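Local atomic coordinates of amidohydrolase 3 domain-containing protein (Pyrococcus furiosus, PDB entry 3ICJ), a protein that probably hydrolyses carbon-nitrogen bonds other than peptide bonds, as a zinc-dependent amidohydrolase whose substrate is not known. Residues D344-I350 with F367-H373; L359-E363 with R384-V390; F98-L104 with S238-S243. All blocks are in the same frame, centred on the assembly; numbering follows the deposited sequence.

Interaction 1: D344-I350 with F367-H373. With ZN (zinc ion), chain C.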
loop_
_atom_site.group_PDB
_atom_site.type_symbol
_atom_site.label_atom_id
_atom_site.label_comp_id
_atom_site.label_asym_id
_atom_site.label_seq_id
_atom_site.Cartn_x
_atom_site.Cartn_y
_atom_site.Cartn_z
ATOM N N ASP A 344 -11.268 -12.114 4.282
ATOM C CA ASP A 344 -11.705 -10.719 4.123
ATOM C C ASP A 344 -11.827 -10.318 2.633
ATOM O O ASP A 344 -11.203 -10.921 1.746
ATOM C CB ASP A 344 -10.701 -9.771 4.827
ATOM C CG ASP A 344 -11.302 -8.395 5.164
ATOM O OD1 ASP A 344 -12.549 -8.215 5.091
ATOM O OD2 ASP A 344 -10.516 -7.501 5.533
ATOM N N VAL A 345 -12.625 -9.295 2.351
ATOM C CA VAL A 345 -12.700 -8.739 0.997
ATOM C C VAL A 345 -12.427 -7.235 1.058
ATOM O O VAL A 345 -13.095 -6.485 1.810
ATOM C CB VAL A 345 -14.083 -9.038 0.329
ATOM C CG1 VAL A 345 -14.162 -8.439 -1.082
ATOM C CG2 VAL A 345 -14.363 -10.537 0.275
ATOM N N ALA A 346 -11.434 -6.802 0.289
ATOM C CA ALA A 346 -11.085 -5.397 0.183
ATOM C C ALA A 346 -11.415 -4.939 -1.217
ATOM O O ALA A 346 -11.038 -5.582 -2.193
ATOM C CB ALA A 346 -9.616 -5.187 0.464
ATOM N N VAL A 347 -12.136 -3.826 -1.302
ATOM C CA VAL A 347 -12.670 -3.332 -2.553
ATOM C C VAL A 347 -12.185 -1.894 -2.800
ATOM O O VAL A 347 -12.526 -0.986 -2.052
ATOM C CB VAL A 347 -14.220 -3.387 -2.516
ATOM C CG1 VAL A 347 -14.819 -2.720 -3.693
ATOM C CG2 VAL A 347 -14.715 -4.841 -2.411
ATOM N N HIS A 348 -11.388 -1.705 -3.845
ATOM C CA HIS A 348 -10.960 -0.368 -4.319
ATOM C C HIS A 348 -12.174 0.401 -4.879
ATOM O O HIS A 348 -12.824 -0.040 -5.820
ATOM C CB HIS A 348 -9.844 -0.564 -5.375
ATOM C CG HIS A 348 -9.586 0.609 -6.283
ATOM N ND1 HIS A 348 -8.324 1.131 -6.470
ATOM C CD2 HIS A 348 -10.398 1.300 -7.125
ATOM C CE1 HIS A 348 -8.374 2.106 -7.364
ATOM N NE2 HIS A 348 -9.625 2.237 -7.765
ATOM N N ALA A 349 -12.504 1.524 -4.248
ATOM C CA ALA A 349 -13.548 2.425 -4.740
ATOM C C ALA A 349 -13.117 3.870 -4.543
ATOM O O ALA A 349 -12.966 4.336 -3.412
ATOM C CB ALA A 349 -14.857 2.169 -4.041
ATOM N N ILE A 350 -12.948 4.575 -5.649
ATOM C CA ILE A 350 -12.446 5.955 -5.635
ATOM C C ILE A 350 -13.559 6.962 -5.901
ATOM O O ILE A 350 -13.779 7.885 -5.097
ATOM C CB ILE A 350 -11.215 6.104 -6.580
ATOM C CG1 ILE A 350 -10.035 5.340 -5.960
ATOM C CG2 ILE A 350 -10.872 7.607 -6.885
ATOM C CD1 ILE A 350 -8.648 5.581 -6.633
ATOM N N PHE A 367 -22.148 -8.541 4.517
ATOM C CA PHE A 367 -20.757 -8.810 4.727
ATOM C C PHE A 367 -20.083 -7.486 5.060
ATOM O O PHE A 367 -20.195 -6.530 4.310
ATOM C CB PHE A 367 -20.163 -9.420 3.441
ATOM C CG PHE A 367 -18.704 -9.828 3.563
ATOM C CD1 PHE A 367 -18.366 -11.112 3.982
ATOM C CD2 PHE A 367 -17.680 -8.944 3.208
ATOM C CE1 PHE A 367 -17.020 -11.508 4.071
ATOM C CE2 PHE A 367 -16.339 -9.318 3.313
ATOM C CZ PHE A 367 -16.015 -10.612 3.751
ATOM N N SER A 368 -19.376 -7.421 6.171
ATOM C CA SER A 368 -18.718 -6.164 6.530
ATOM C C SER A 368 -17.291 -6.144 5.975
ATOM O O SER A 368 -16.367 -6.665 6.593
ATOM C CB SER A 368 -18.768 -5.936 8.044
ATOM O OG SER A 368 -18.811 -4.544 8.328
ATOM N N GLY A 369 -17.130 -5.572 4.783
ATOM C CA GLY A 369 -15.847 -5.608 4.103
ATOM C C GLY A 369 -15.069 -4.344 4.377
ATOM O O GLY A 369 -15.411 -3.570 5.276
ATOM N N ARG A 370 -13.998 -4.149 3.617
ATOM C CA ARG A 370 -13.278 -2.918 3.672
ATOM C C ARG A 370 -13.242 -2.255 2.303
ATOM O O ARG A 370 -13.300 -2.926 1.264
ATOM C CB ARG A 370 -11.852 -3.072 4.285
ATOM C CG ARG A 370 -11.017 -4.163 3.700
ATOM C CD ARG A 370 -9.653 -4.284 4.399
ATOM N NE ARG A 370 -8.702 -3.278 3.902
ATOM C CZ ARG A 370 -7.428 -3.194 4.278
ATOM N NH1 ARG A 370 -6.935 -4.031 5.188
ATOM N NH2 ARG A 370 -6.647 -2.254 3.758
ATOM N N ILE A 371 -13.127 -0.928 2.325
ATOM C CA ILE A 371 -12.994 -0.131 1.112
ATOM C C ILE A 371 -11.622 0.549 1.121
ATOM O O ILE A 371 -11.224 1.175 2.104
ATOM C CB ILE A 371 -14.174 0.918 0.955
ATOM C CG1 ILE A 371 -15.491 0.205 0.664
ATOM C CG2 ILE A 371 -13.875 1.946 -0.151
ATOM C CD1 ILE A 371 -16.719 1.150 0.718
ATOM N N GLU A 372 -10.888 0.371 0.027
ATOM C CA GLU A 372 -9.616 1.029 -0.179
ATOM C C GLU A 372 -9.886 2.354 -0.889
ATOM O O GLU A 372 -10.644 2.396 -1.871
ATOM C CB GLU A 372 -8.709 0.169 -1.076
ATOM C CG GLU A 372 -8.700 -1.305 -0.686
ATOM C CD GLU A 372 -8.401 -1.481 0.791
ATOM O OE1 GLU A 372 -7.292 -1.108 1.216
ATOM O OE2 GLU A 372 -9.287 -1.963 1.532
ATOM N N HIS A 373 -9.237 3.403 -0.383
ATOM C CA HIS A 373 -9.293 4.806 -0.864
ATOM C C HIS A 373 -10.495 5.595 -0.360
ATOM O O HIS A 373 -10.312 6.581 0.367
ATOM C CB HIS A 373 -9.087 4.942 -2.384
ATOM C CG HIS A 373 -7.940 4.126 -2.901
ATOM N ND1 HIS A 373 -6.642 4.327 -2.491
ATOM C CD2 HIS A 373 -7.906 3.064 -3.741
ATOM C CE1 HIS A 373 -5.850 3.444 -3.073
ATOM N NE2 HIS A 373 -6.595 2.665 -3.837
HETATM ZN ZN ZN C . -6.468 0.923 -5.477
#

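Interaction 2: L359-E363 with R384-V390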
loop_
_atom_site.group_PDB
_atom_site.type_symbol
_atom_site.label_atom_id
_atom_site.label_comp_id
_atom_site.label_asym_id
_atom_site.label_seq_id
_atom_site.Cartn_x
_atom_site.Cartn_y
_atom_site.Cartn_z
ATOM N N LEU A 359 -20.782 -0.435 -1.350
ATOM C CA LEU A 359 -21.793 -0.480 -0.283
ATOM C C LEU A 359 -22.982 -1.390 -0.600
ATOM O O LEU A 359 -23.396 -2.172 0.260
ATOM C CB LEU A 359 -22.257 0.928 0.107
ATOM C CG LEU A 359 -21.208 1.877 0.710
ATOM C CD1 LEU A 359 -21.778 3.286 0.850
ATOM C CD2 LEU A 359 -20.697 1.381 2.036
ATOM N N ASP A 360 -23.501 -1.313 -1.828
ATOM C CA ASP A 360 -24.553 -2.220 -2.293
ATOM C C ASP A 360 -24.130 -3.675 -2.198
ATOM O O ASP A 360 -24.924 -4.528 -1.817
ATOM C CB ASP A 360 -24.921 -1.951 -3.760
ATOM C CG ASP A 360 -25.699 -0.653 -3.962
ATOM O OD1 ASP A 360 -26.186 -0.047 -2.983
ATOM O OD2 ASP A 360 -25.820 -0.242 -5.129
ATOM N N ALA A 361 -22.891 -3.955 -2.591
ATOM C CA ALA A 361 -22.392 -5.318 -2.600
ATOM C C ALA A 361 -22.260 -5.878 -1.182
ATOM O O ALA A 361 -22.620 -7.035 -0.944
ATOM C CB ALA A 361 -21.088 -5.388 -3.327
ATOM N N PHE A 362 -21.757 -5.049 -0.257
ATOM C CA PHE A 362 -21.610 -5.439 1.149
ATOM C C PHE A 362 -22.957 -5.609 1.844
ATOM O O PHE A 362 -23.136 -6.543 2.630
ATOM C CB PHE A 362 -20.744 -4.437 1.936
ATOM C CG PHE A 362 -19.299 -4.407 1.521
ATOM C CD1 PHE A 362 -18.663 -5.547 1.046
ATOM C CD2 PHE A 362 -18.563 -3.226 1.629
ATOM C CE1 PHE A 362 -17.323 -5.510 0.665
ATOM C CE2 PHE A 362 -17.226 -3.180 1.251
ATOM C CZ PHE A 362 -16.603 -4.320 0.769
ATOM N N GLU A 363 -23.886 -4.703 1.552
ATOM C CA GLU A 363 -25.243 -4.770 2.072
ATOM C C GLU A 363 -25.942 -6.059 1.672
ATOM O O GLU A 363 -26.512 -6.740 2.521
ATOM C CB GLU A 363 -26.074 -3.615 1.545
ATOM C CG GLU A 363 -26.396 -2.562 2.556
ATOM C CD GLU A 363 -27.807 -2.036 2.406
ATOM O OE1 GLU A 363 -28.622 -2.245 3.327
ATOM O OE2 GLU A 363 -28.098 -1.424 1.362
ATOM N N ARG A 384 -24.756 5.054 5.666
ATOM C CA ARG A 384 -24.619 3.670 5.207
ATOM C C ARG A 384 -23.295 3.068 5.661
ATOM O O ARG A 384 -23.249 1.900 6.024
ATOM C CB ARG A 384 -24.683 3.574 3.681
ATOM C CG ARG A 384 -26.025 3.898 3.062
ATOM C CD ARG A 384 -25.981 3.608 1.573
ATOM N NE ARG A 384 -26.141 2.180 1.292
ATOM C CZ ARG A 384 -25.893 1.616 0.113
ATOM N NH1 ARG A 384 -26.102 0.318 -0.060
ATOM N NH2 ARG A 384 -25.441 2.350 -0.897
ATOM N N ILE A 385 -22.233 3.875 5.624
ATOM C CA ILE A 385 -20.885 3.458 6.027
ATOM C C ILE A 385 -20.843 3.172 7.523
ATOM O O ILE A 385 -20.335 2.134 7.941
ATOM C CB ILE A 385 -19.823 4.517 5.591
ATOM C CG1 ILE A 385 -19.700 4.536 4.061
ATOM C CG2 ILE A 385 -18.439 4.250 6.208
ATOM C CD1 ILE A 385 -18.941 5.731 3.503
ATOM N N LYS A 386 -21.413 4.084 8.314
ATOM C CA LYS A 386 -21.538 3.922 9.765
ATOM C C LYS A 386 -22.311 2.643 10.118
ATOM O O LYS A 386 -21.827 1.842 10.922
ATOM C CB LYS A 386 -22.249 5.149 10.367
ATOM C CG LYS A 386 -22.302 5.201 11.886
ATOM C CD LYS A 386 -23.121 6.433 12.305
ATOM C CE LYS A 386 -23.647 6.329 13.730
ATOM N NZ LYS A 386 -22.599 6.687 14.716
ATOM N N GLU A 387 -23.486 2.462 9.493
ATOM C CA GLU A 387 -24.436 1.376 9.806
ATOM C C GLU A 387 -23.926 -0.016 9.422
ATOM O O GLU A 387 -24.147 -0.982 10.151
ATOM C CB GLU A 387 -25.825 1.695 9.192
ATOM C CG GLU A 387 -26.590 0.571 8.469
ATOM C CD GLU A 387 -27.421 1.093 7.267
ATOM O OE1 GLU A 387 -27.336 0.497 6.168
ATOM O OE2 GLU A 387 -28.147 2.108 7.409
ATOM N N LEU A 388 -23.235 -0.102 8.284
ATOM C CA LEU A 388 -22.625 -1.342 7.809
ATOM C C LEU A 388 -21.234 -1.590 8.412
ATOM O O LEU A 388 -20.644 -2.651 8.164
ATOM C CB LEU A 388 -22.501 -1.313 6.280
ATOM C CG LEU A 388 -23.753 -1.355 5.400
ATOM C CD1 LEU A 388 -23.363 -1.054 3.954
ATOM C CD2 LEU A 388 -24.491 -2.700 5.542
ATOM N N LYS A 389 -20.712 -0.604 9.158
ATOM C CA LYS A 389 -19.380 -0.683 9.826
ATOM C C LYS A 389 -18.256 -1.056 8.843
ATOM O O LYS A 389 -17.351 -1.842 9.171
ATOM C CB LYS A 389 -19.405 -1.664 11.018
ATOM C CG LYS A 389 -20.536 -1.443 12.046
ATOM C CD LYS A 389 -20.546 -2.573 13.083
ATOM C CE LYS A 389 -21.406 -2.230 14.296
ATOM N NZ LYS A 389 -22.842 -2.506 14.054
ATOM N N VAL A 390 -18.323 -0.487 7.638
ATOM C CA VAL A 390 -17.313 -0.725 6.600
ATOM C C VAL A 390 -15.981 -0.122 7.032
ATOM O O VAL A 390 -15.911 1.050 7.426
ATOM C CB VAL A 390 -17.716 -0.098 5.247
ATOM C CG1 VAL A 390 -16.729 -0.517 4.144
ATOM C CG2 VAL A 390 -19.138 -0.506 4.869
#

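Interaction 3: F98-L104 with S238-S243. With ZN (zinc ion), chain B.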
loop_
_atom_site.group_PDB
_atom_site.type_symbol
_atom_site.label_atom_id
_atom_site.label_comp_id
_atom_site.label_asym_id
_atom_site.label_seq_id
_atom_site.Cartn_x
_atom_site.Cartn_y
_atom_site.Cartn_z
ATOM N N PHE A 98 1.754 0.748 10.938
ATOM C CA PHE A 98 1.061 -0.333 10.280
ATOM C C PHE A 98 0.495 0.334 9.038
ATOM O O PHE A 98 -0.430 1.147 9.140
ATOM C CB PHE A 98 -0.062 -0.847 11.209
ATOM C CG PHE A 98 -0.711 -2.162 10.779
ATOM C CD1 PHE A 98 -0.980 -3.139 11.728
ATOM C CD2 PHE A 98 -1.027 -2.432 9.443
ATOM C CE1 PHE A 98 -1.585 -4.358 11.365
ATOM C CE2 PHE A 98 -1.628 -3.650 9.067
ATOM C CZ PHE A 98 -1.897 -4.615 10.031
ATOM N N ASP A 99 1.068 0.016 7.872
ATOM C CA ASP A 99 0.571 0.518 6.595
ATOM C C ASP A 99 -0.503 -0.439 6.067
ATOM O O ASP A 99 -0.209 -1.558 5.640
ATOM C CB ASP A 99 1.744 0.656 5.596
ATOM C CG ASP A 99 1.378 1.452 4.341
ATOM O OD1 ASP A 99 0.310 1.228 3.764
ATOM O OD2 ASP A 99 2.181 2.288 3.888
ATOM N N SER A 100 -1.763 -0.012 6.081
ATOM C CA SER A 100 -2.837 -0.970 5.819
ATOM C C SER A 100 -3.058 -1.307 4.328
ATOM O O SER A 100 -3.868 -2.169 4.015
ATOM C CB SER A 100 -4.137 -0.529 6.491
ATOM O OG SER A 100 -4.391 0.841 6.260
ATOM N N HIS A 101 -2.342 -0.630 3.422
ATOM C CA HIS A 101 -2.489 -0.855 1.972
ATOM C C HIS A 101 -1.228 -0.487 1.205
ATOM O O HIS A 101 -0.960 0.696 0.970
ATOM C CB HIS A 101 -3.682 -0.026 1.446
ATOM C CG HIS A 101 -4.007 -0.230 -0.003
ATOM N ND1 HIS A 101 -5.267 -0.590 -0.430
ATOM C CD2 HIS A 101 -3.260 -0.076 -1.126
ATOM C CE1 HIS A 101 -5.274 -0.678 -1.749
ATOM N NE2 HIS A 101 -4.070 -0.369 -2.196
ATOM N N LEU A 102 -0.480 -1.493 0.761
ATOM C CA LEU A 102 0.591 -1.243 -0.181
ATOM C C LEU A 102 0.906 -2.465 -1.045
ATOM O O LEU A 102 0.366 -3.561 -0.833
ATOM C CB LEU A 102 1.852 -0.684 0.518
ATOM C CG LEU A 102 2.421 -1.344 1.773
ATOM C CD1 LEU A 102 2.920 -2.741 1.442
ATOM C CD2 LEU A 102 3.564 -0.489 2.312
ATOM N N HIS A 103 1.819 -2.281 -1.990
ATOM C CA HIS A 103 2.185 -3.354 -2.907
ATOM C C HIS A 103 3.661 -3.620 -2.755
ATOM O O HIS A 103 4.487 -2.926 -3.351
ATOM C CB HIS A 103 1.819 -2.971 -4.334
ATOM C CG HIS A 103 0.378 -2.596 -4.492
ATOM N ND1 HIS A 103 -0.596 -3.517 -4.816
ATOM C CD2 HIS A 103 -0.259 -1.410 -4.337
ATOM C CE1 HIS A 103 -1.770 -2.912 -4.865
ATOM N NE2 HIS A 103 -1.594 -1.636 -4.573
ATOM N N LEU A 104 3.988 -4.620 -1.930
ATOM C CA LEU A 104 5.381 -4.933 -1.581
ATOM C C LEU A 104 6.210 -5.319 -2.802
ATOM O O LEU A 104 7.373 -4.936 -2.898
ATOM C CB LEU A 104 5.465 -6.088 -0.552
ATOM C CG LEU A 104 5.093 -5.849 0.894
ATOM C CD1 LEU A 104 5.311 -7.113 1.714
ATOM C CD2 LEU A 104 5.924 -4.710 1.450
ATOM N N SER A 238 4.276 -3.783 9.961
ATOM C CA SER A 238 3.125 -4.579 9.494
ATOM C C SER A 238 2.501 -3.904 8.283
ATOM O O SER A 238 2.470 -2.668 8.212
ATOM C CB SER A 238 2.053 -4.750 10.599
ATOM O OG SER A 238 2.610 -4.973 11.888
ATOM N N VAL A 239 2.023 -4.702 7.325
ATOM C CA VAL A 239 1.471 -4.183 6.077
ATOM C C VAL A 239 0.244 -4.969 5.642
ATOM O O VAL A 239 0.143 -6.177 5.887
ATOM C CB VAL A 239 2.493 -4.156 4.886
ATOM C CG1 VAL A 239 3.631 -3.172 5.153
ATOM C CG2 VAL A 239 3.057 -5.543 4.593
ATOM N N GLY A 240 -0.709 -4.278 5.031
ATOM C CA GLY A 240 -1.721 -4.970 4.251
ATOM C C GLY A 240 -1.149 -5.014 2.858
ATOM O O GLY A 240 -0.954 -3.963 2.227
ATOM N N PHE A 241 -0.814 -6.213 2.388
ATOM C CA PHE A 241 -0.256 -6.387 1.042
ATOM C C PHE A 241 -1.408 -6.706 0.077
ATOM O O PHE A 241 -1.986 -7.807 0.121
ATOM C CB PHE A 241 0.822 -7.485 1.114
ATOM C CG PHE A 241 1.556 -7.791 -0.193
ATOM C CD1 PHE A 241 1.349 -7.062 -1.377
ATOM C CD2 PHE A 241 2.499 -8.805 -0.201
ATOM C CE1 PHE A 241 2.047 -7.375 -2.552
ATOM C CE2 PHE A 241 3.220 -9.139 -1.365
ATOM C CZ PHE A 241 3.000 -8.405 -2.548
ATOM N N MET A 242 -1.742 -5.742 -0.794
ATOM C CA MET A 242 -2.918 -5.844 -1.675
ATOM C C MET A 242 -2.521 -6.414 -3.023
ATOM O O MET A 242 -1.396 -6.224 -3.442
ATOM C CB MET A 242 -3.554 -4.469 -1.935
ATOM C CG MET A 242 -4.213 -3.779 -0.741
ATOM S SD MET A 242 -5.576 -4.623 0.081
ATOM C CE MET A 242 -4.582 -4.897 1.530
ATOM N N SER A 243 -3.466 -7.079 -3.693
ATOM C CA SER A 243 -3.270 -7.648 -5.043
ATOM C C SER A 243 -2.091 -8.624 -5.141
ATOM O O SER A 243 -1.217 -8.468 -5.993
ATOM C CB SER A 243 -3.133 -6.530 -6.089
ATOM O OG SER A 243 -4.269 -5.690 -6.077
HETATM ZN ZN ZN B . -3.338 -0.139 -4.356
HETATM O O HOH W 1 0.658 -6.077 -5.918
#

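Interaction 1: D344-I350 with F367-H373
Strand 346-349 lies parallel to strand 370-371 in the amidohydrolase barrel, the two strands of a beta-alpha-beta unit connected by helix 352-365. Four backbone hydrogen bonds join the segments and carry the pairing on to E372. R370 N gives to V345 O at 3.1 Å, and V347 N then donates to R370 O; further along, E372 N meets V347 O, and A349 N reaches E372 O.

The apolar contacts flank this backbone pairing. The F367 ring brings CE2 to within 3.8 Å of V345 CB, and the small methyl of A349 leaves room for I371 CG2, on the face that helix 352-365 covers.

Charge gathers on the face bearing A346, R370 and E372. Bends of R370 at chi3 (-80°) and of E372 at chi2 (-52°) bring guanidinium and carboxylate together side-on, NE to OE2 at 2.8 Å and NH2 to OE1, which keeps the carboxylate from turning while OE1 also accepts from H101 ND1. A346, a mere methyl, lets E372 OE2 come within 3.4 Å of its CB.

At the C-terminal ends both histidines bind one zinc ion, with K296, a carboxylated lysine, as the further ligand. They form an offset edge-to-face pair, the edge of H373 toward the face of H348, planes 80° apart, and G301 O and Q395 OE1 hold their other nitrogens. H348 uses ND1 on the zinc at 2.1 Å, whereas H373 uses NE2 at 2.4 Å.

Interaction 2: L359-E363 with R384-V390
R384 reaches across to L359, D360 and E363, and its long chain links a buried patch to a charged rim. CB lies 4.1 Å from L359 CD1, in the apolar part of the contact. The chain bends at the CG-CD bond (chi3 80°), and this turn carries the guanidinium over the neighbouring helix, where L359 CB sits 3.6 Å from NH2 and over one face of the group. At the edge, NH1 divides its protons between two carboxylates: D360 OD1 at 2.9 Å, met through its anti lone pair, and E363 OE2 at 3.0 Å. NH2 adds a weak bond to D360 OD1.

Helices 352-365 and 379-388, successive outer helices of the barrel, run side by side here, with local axes 11.1 Å apart and 27° from parallel. Leucine suits the seam between them: L359 packs on I385 CG1, and L359 CD2 lies 3.7 Å from V390 CG2. L388 turns CD2 against E363 CG at 3.5 Å, using the aliphatic stem of an otherwise charged residue. K389, with positive phi, ends its helix in a Schellman motif and swings the chain inward, which puts V390 CG1 4.0 Å from F362 CE2.

Interaction 3: F98-L104 with S238-S243
A chi1 of -176° swings the H101 ring away from its backbone N, over M242; there chi1 -67° sets M242 CG under the ring, and the bend at chi2 turns SD aside, oblique to it. M242 CG lies 3.4 Å from the centroid of the H101 ring, a CH-pi contact, so the flexible, unbranched methionine supports one face of a zinc ligand. H101 ND1 is held by E372 OE1, leaving H101 NE2 for the metal at 2.3 Å. H103 NE2 binds the same zinc, and its one ND1-H is shared between a water, itself bonded to S243 O, and, weakly, M242 O. K296, the carboxylated lysine, and D434 complete the site. The pair H101 and H103 is the His-X-His motif expected at the end of the first barrel strand in this superfamily.

The backbones run parallel. G240 N donates to D99 O at 2.8 Å and G240 O receives L102 N; between these the register slips by one residue, a beta bulge. Glycine fits there because S100 O crowds the side from which a CB would project. D99 OD1 accepts from H101 N, an Asx turn within the bulge, while OD2 bonds to T433 OG1.

Aromatic faces seal the rest: S238 CB stands 3.6 Å above the centre of the F98 ring, and L104 CB lies over the F241 face, 3.9 Å from the ring centroid, also a CH-pi contact. L102 CD1 packs on V239 CB at 3.7 Å. Helix 217-233 presses L231 on L102, L104 and V239, helix 463-477 meets F98 and D99, and strand 264-269 follows next to 236-244, touching F241 and M242.

How the interactions relate
Along the chain interaction 3 comes first and closes before the other two, whose segments alternate. Interactions 1 and 3 have centres 14 Å apart and face each other across the two zinc ions. Besides the E372-H101 link, a probable hydrogen bond from R370 NH2 to S100 O ties them together. Interaction 2 lies outside interaction 1, centres 10 Å apart, sharing helix 352-365 and joined by probable hydrogen bonds, S368 OG with L388 O and F367 N with F362 O. It stays about 11 Å from interaction 3 at the nearest atoms. Two pairs of neighbouring parallel barrel strands thus hold a dinuclear zinc centre at their C-terminal ends, with interaction 2 in the outer helix layer.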